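Local coordinates for suppressor of fused family protein (Neisseria gonorrhoeae, PDB 3K5J), which is of unknown function but resembles the N-terminal domain of human Suppressor of fused and may, like it, act through binding other proteins, at residues D94-G99 with F117-P122; G64-I69 with V135-L140. One frame throughout, in Å; residues are numbered along the deposited sequence.

Contact 1 (D94-G99 with F117-P122); sequences DQFQLG and FLISLP
Where the loop 94-99 runs into strand 101-103, the antiparallel partner of strand 116-120 in the mixed sheet of this Sufu-like fold, Gly99 and Ile119 join loop to strand by a single backbone hydrogen bond, with aliphatic side chains packing on backbone and on one another around it. Gly99 N reaches Ile119 O at 3.0 Å and 166° at the hydrogen, with the donor tilted 26° from the carbonyl plane. Ile119 does most of the touching: its side chain runs alongside the loop backbone, CB lying 3.6 Å from Gln97 O, while CD1 ends 3.7 Å from Phe96 CA and approaches the Phe96 ring obliquely. With CG1 anti to the carbonyl carbon (chi1 -61°) and chi2 extended, that methyl extends as far back along the loop as Gln95 O. Beyond the strand, Leu98 and Leu121 cross at about a right angle, Leu98 CD1 meeting Leu121 CD2 at 3.7 Å; the other methyl, Leu98 CD2, rests on the peptide link, 3.5 Å from Ser120 C. Leu118 CD1 lies 3.8 Å from Gly99 O. Phe96 packs against Leu85 and Ala88 of helix 77-91, whereas Ile119 also touches Phe67 of strand 65-71 and Leu98 touches Phe138 of strand 135-143.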
# COMPACT_ATOMS: atom_id res chain seq x y z
N ASP A 94 -1.81 13.38 -9.05
CA ASP A 94 -2.54 12.69 -10.11
C ASP A 94 -2.04 11.26 -10.31
O ASP A 94 -2.78 10.42 -10.84
CB ASP A 94 -2.46 13.44 -11.46
CG ASP A 94 -3.11 14.80 -11.44
OD1 ASP A 94 -3.73 15.21 -10.46
OD2 ASP A 94 -2.98 15.50 -12.48
N GLN A 95 -0.80 10.98 -9.90
CA GLN A 95 -0.26 9.64 -10.09
C GLN A 95 -0.59 8.70 -8.93
O GLN A 95 -0.25 7.52 -8.98
CB GLN A 95 1.25 9.66 -10.31
CG GLN A 95 1.64 10.46 -11.56
CD GLN A 95 0.86 10.04 -12.78
OE1 GLN A 95 0.75 8.85 -13.09
NE2 GLN A 95 0.29 11.02 -13.47
N PHE A 96 -1.29 9.22 -7.93
CA PHE A 96 -1.59 8.41 -6.74
C PHE A 96 -3.09 8.24 -6.56
O PHE A 96 -3.67 8.46 -5.51
CB PHE A 96 -0.88 9.01 -5.51
CG PHE A 96 0.57 8.72 -5.53
CD1 PHE A 96 1.45 9.51 -6.23
CD2 PHE A 96 1.03 7.57 -4.92
CE1 PHE A 96 2.80 9.19 -6.28
CE2 PHE A 96 2.34 7.23 -4.96
CZ PHE A 96 3.24 8.00 -5.67
N GLN A 97 -3.70 7.81 -7.65
CA GLN A 97 -5.13 7.59 -7.72
C GLN A 97 -5.41 6.13 -8.02
O GLN A 97 -4.53 5.43 -8.54
CB GLN A 97 -5.74 8.51 -8.79
CG GLN A 97 -5.47 9.97 -8.59
CD GLN A 97 -6.05 10.54 -7.30
OE1 GLN A 97 -7.08 10.06 -6.78
NE2 GLN A 97 -5.38 11.53 -6.76
N LEU A 98 -6.63 5.66 -7.70
CA LEU A 98 -7.01 4.30 -8.08
C LEU A 98 -6.70 4.02 -9.53
O LEU A 98 -7.03 4.86 -10.41
CB LEU A 98 -8.51 4.03 -7.92
CG LEU A 98 -9.00 3.60 -6.59
CD1 LEU A 98 -10.53 3.63 -6.64
CD2 LEU A 98 -8.45 2.26 -6.15
N GLY A 99 -6.14 2.86 -9.78
CA GLY A 99 -5.83 2.38 -11.11
C GLY A 99 -4.50 2.83 -11.65
O GLY A 99 -4.10 2.40 -12.72
N PHE A 117 3.64 -1.25 -7.72
CA PHE A 117 2.33 -1.50 -7.14
C PHE A 117 1.25 -1.01 -8.10
O PHE A 117 1.45 -0.04 -8.79
CB PHE A 117 2.14 -0.71 -5.84
CG PHE A 117 3.10 -1.04 -4.71
CD1 PHE A 117 3.17 -2.33 -4.17
CD2 PHE A 117 3.84 -0.04 -4.10
CE1 PHE A 117 3.98 -2.60 -3.10
CE2 PHE A 117 4.66 -0.31 -3.04
CZ PHE A 117 4.73 -1.60 -2.54
N LEU A 118 0.13 -1.68 -8.07
CA LEU A 118 -1.12 -1.20 -8.65
C LEU A 118 -2.02 -0.71 -7.52
O LEU A 118 -2.32 -1.45 -6.59
CB LEU A 118 -1.85 -2.29 -9.39
CG LEU A 118 -3.23 -1.97 -10.01
CD1 LEU A 118 -3.12 -0.82 -11.04
CD2 LEU A 118 -3.95 -3.21 -10.57
N ILE A 119 -2.39 0.57 -7.58
CA ILE A 119 -3.26 1.19 -6.54
C ILE A 119 -4.66 0.61 -6.75
O ILE A 119 -5.27 0.80 -7.80
CB ILE A 119 -3.25 2.72 -6.60
CG1 ILE A 119 -1.82 3.26 -6.37
CG2 ILE A 119 -4.23 3.26 -5.56
CD1 ILE A 119 -1.63 4.73 -6.56
N SER A 120 -5.11 -0.13 -5.75
CA SER A 120 -6.31 -0.94 -5.82
C SER A 120 -7.30 -0.70 -4.69
O SER A 120 -6.92 -0.23 -3.62
CB SER A 120 -5.92 -2.41 -5.82
OG SER A 120 -5.00 -2.72 -6.87
N LEU A 121 -8.56 -1.06 -4.92
CA LEU A 121 -9.50 -1.12 -3.82
C LEU A 121 -9.05 -2.23 -2.86
O LEU A 121 -8.34 -3.17 -3.26
CB LEU A 121 -10.91 -1.38 -4.32
CG LEU A 121 -11.54 -0.28 -5.13
CD1 LEU A 121 -12.86 -0.72 -5.77
CD2 LEU A 121 -11.69 1.04 -4.31
N PRO A 122 -9.43 -2.13 -1.57
CA PRO A 122 -8.83 -3.02 -0.53
C PRO A 122 -9.59 -4.36 -0.47
O PRO A 122 -10.21 -4.70 0.54
CB PRO A 122 -8.98 -2.17 0.74
CG PRO A 122 -10.23 -1.38 0.50
CD PRO A 122 -10.12 -0.98 -0.96

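Contact 2 (G64-I69 with V135-L140)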
# COMPACT_ATOMS: atom_id res chain seq x y z
N GLY A 64 -6.93 12.74 0.08
CA GLY A 64 -8.19 12.06 0.31
C GLY A 64 -8.11 10.53 0.47
O GLY A 64 -9.12 9.84 0.61
N GLN A 65 -6.87 10.01 0.44
CA GLN A 65 -6.65 8.58 0.62
C GLN A 65 -5.27 8.34 1.28
O GLN A 65 -4.37 9.16 1.16
CB GLN A 65 -6.79 7.77 -0.68
CG GLN A 65 -5.95 8.35 -1.83
CD GLN A 65 -6.75 9.02 -2.91
OE1 GLN A 65 -7.90 9.39 -2.70
NE2 GLN A 65 -6.11 9.23 -4.07
N GLU A 66 -5.21 7.20 1.94
CA GLU A 66 -4.00 6.58 2.44
C GLU A 66 -3.76 5.28 1.68
O GLU A 66 -4.64 4.83 0.93
CB GLU A 66 -4.12 6.25 3.92
CG GLU A 66 -4.39 7.42 4.84
CD GLU A 66 -3.31 8.48 4.97
OE1 GLU A 66 -2.18 8.27 4.47
OE2 GLU A 66 -3.62 9.56 5.58
N PHE A 67 -2.59 4.67 1.91
CA PHE A 67 -2.17 3.49 1.18
C PHE A 67 -1.66 2.43 2.16
O PHE A 67 -1.08 2.76 3.21
CB PHE A 67 -1.07 3.85 0.19
CG PHE A 67 -1.48 4.88 -0.82
CD1 PHE A 67 -2.27 4.50 -1.91
CD2 PHE A 67 -1.24 6.21 -0.62
CE1 PHE A 67 -2.70 5.45 -2.81
CE2 PHE A 67 -1.72 7.16 -1.52
CZ PHE A 67 -2.45 6.79 -2.60
N PHE A 68 -1.81 1.15 1.83
CA PHE A 68 -1.25 0.10 2.66
C PHE A 68 -0.64 -1.02 1.85
O PHE A 68 -1.04 -1.30 0.71
CB PHE A 68 -2.28 -0.46 3.67
CG PHE A 68 -3.44 -1.14 3.06
CD1 PHE A 68 -3.37 -2.52 2.80
CD2 PHE A 68 -4.60 -0.47 2.77
CE1 PHE A 68 -4.44 -3.17 2.21
CE2 PHE A 68 -5.67 -1.14 2.20
CZ PHE A 68 -5.60 -2.48 1.91
N ILE A 69 0.32 -1.70 2.49
CA ILE A 69 1.06 -2.85 1.94
C ILE A 69 0.80 -4.04 2.85
O ILE A 69 0.92 -3.91 4.10
CB ILE A 69 2.57 -2.56 1.88
CG1 ILE A 69 2.89 -1.38 0.97
CG2 ILE A 69 3.35 -3.82 1.47
CD1 ILE A 69 4.24 -0.70 1.19
N VAL A 135 -11.92 10.04 4.03
CA VAL A 135 -10.69 9.42 3.58
C VAL A 135 -10.85 7.96 3.25
O VAL A 135 -11.52 7.21 3.96
CB VAL A 135 -9.58 9.62 4.65
CG1 VAL A 135 -8.30 8.92 4.32
CG2 VAL A 135 -9.30 11.15 4.88
N ARG A 136 -10.21 7.54 2.17
CA ARG A 136 -10.23 6.14 1.79
C ARG A 136 -8.88 5.48 1.96
O ARG A 136 -7.87 6.15 2.04
CB ARG A 136 -10.66 6.07 0.34
CG ARG A 136 -12.09 6.59 0.11
CD ARG A 136 -12.43 6.67 -1.37
NE ARG A 136 -12.76 5.35 -1.89
CZ ARG A 136 -12.97 5.12 -3.20
NH1 ARG A 136 -12.79 6.07 -4.12
NH2 ARG A 136 -13.33 3.93 -3.57
N PHE A 137 -8.88 4.15 2.05
CA PHE A 137 -7.67 3.34 2.24
C PHE A 137 -7.52 2.41 1.05
O PHE A 137 -8.34 1.50 0.85
CB PHE A 137 -7.75 2.55 3.54
CG PHE A 137 -7.58 3.45 4.75
CD1 PHE A 137 -8.62 4.25 5.21
CD2 PHE A 137 -6.36 3.51 5.39
CE1 PHE A 137 -8.41 5.17 6.20
CE2 PHE A 137 -6.16 4.42 6.43
CZ PHE A 137 -7.20 5.22 6.84
N PHE A 138 -6.49 2.67 0.26
CA PHE A 138 -6.21 1.91 -0.95
C PHE A 138 -5.04 0.96 -0.75
O PHE A 138 -4.09 1.24 -0.03
CB PHE A 138 -5.92 2.84 -2.16
CG PHE A 138 -7.07 3.70 -2.60
CD1 PHE A 138 -8.38 3.38 -2.32
CD2 PHE A 138 -6.81 4.89 -3.23
CE1 PHE A 138 -9.40 4.19 -2.77
CE2 PHE A 138 -7.85 5.73 -3.65
CZ PHE A 138 -9.14 5.36 -3.39
N TRP A 139 -5.11 -0.16 -1.46
CA TRP A 139 -4.14 -1.25 -1.40
C TRP A 139 -3.07 -1.10 -2.47
O TRP A 139 -3.36 -0.94 -3.65
CB TRP A 139 -4.91 -2.55 -1.61
CG TRP A 139 -4.15 -3.79 -1.61
CD1 TRP A 139 -3.01 -4.06 -0.95
CD2 TRP A 139 -4.57 -5.03 -2.19
NE1 TRP A 139 -2.65 -5.37 -1.10
CE2 TRP A 139 -3.60 -5.99 -1.86
CE3 TRP A 139 -5.66 -5.42 -2.97
CZ2 TRP A 139 -3.71 -7.32 -2.25
CZ3 TRP A 139 -5.76 -6.72 -3.38
CH2 TRP A 139 -4.80 -7.65 -3.02
N LEU A 140 -1.82 -1.10 -2.03
CA LEU A 140 -0.66 -1.17 -2.91
C LEU A 140 -0.37 -2.67 -3.22
O LEU A 140 0.31 -3.35 -2.46
CB LEU A 140 0.52 -0.49 -2.25
CG LEU A 140 0.42 1.01 -2.04
CD1 LEU A 140 1.54 1.55 -1.19
CD2 LEU A 140 0.29 1.75 -3.36
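Phe68 holds CG between its backbone N and carbonyl carbon (chi1 64°), which swings its ring across to strand 135-140; in Trp139, CG lies anti to the backbone N (chi1 179°), a rotation that places the indole CD1 next to Phe68 CE1. The two belong to a parallel beta pair, strand 65-69 with strand 135-140, inside the mixed sheet of the Sufu-like fold. Five backbone hydrogen bonds alternate between the strands: Arg136 N to Gly64 O, Glu66 N to Arg136 O, Phe138 N to Glu66 O, the more bent Phe68 N to Phe138 O (143° at the hydrogen), and Leu140 N to Phe68 O. Neighbours in register share a face, so Gln65, Phe67, Arg136 and Phe138 lie on one side and Glu66, Phe68, Phe137 and Trp139 on the other.

On the first face the Gln65 amide lies obliquely by the Phe138 ring, Gln65 CD 3.5 Å from Phe138 CE2, and its NE2 is bonded to Phe96 O and Gln97 OE1. The Phe138 ring turns its edge toward Arg136, whose guanidinium has Phe138 CE1 over the centre of one face and whose NH2 forms a salt bridge with Glu130. Phe67 CB meets Leu140 CD1 at 3.7 Å. On the second face Glu66 and Phe137 run side by side, Glu66 CB 3.7 Å from Phe137 CE2, and the buried carboxylate of Glu66 is gripped by Ser56, Tyr4, Gly58 and Gly60. The Phe68 and Trp139 rings are nearly parallel but slid apart, and Trp139 CA sits over the Phe68 face, 4.0 Å from its centroid.

Contact 2 is buried and central, strand against strand through a run of backbone hydrogen bonds; contact 1, partly buried, fastens the loop that leads into strand 101-103 to the C-terminal end of strand 116-120 with one such bond and leans on aliphatic groups, where contact 2 uses mainly aromatic ones. Both hold the same sheet, since strands 116-120 and 135-143 are antiparallel neighbours, and along the chain contact 1 is nested within the loop that contact 2 closes. They also meet directly: Ser120 O is 2.8 Å from Trp139 N, a probable hydrogen bond. The face carrying Gln65, Phe67 and Phe138 meets loop 94-99, through Gln65 with Phe96 and Phe138 with Leu98.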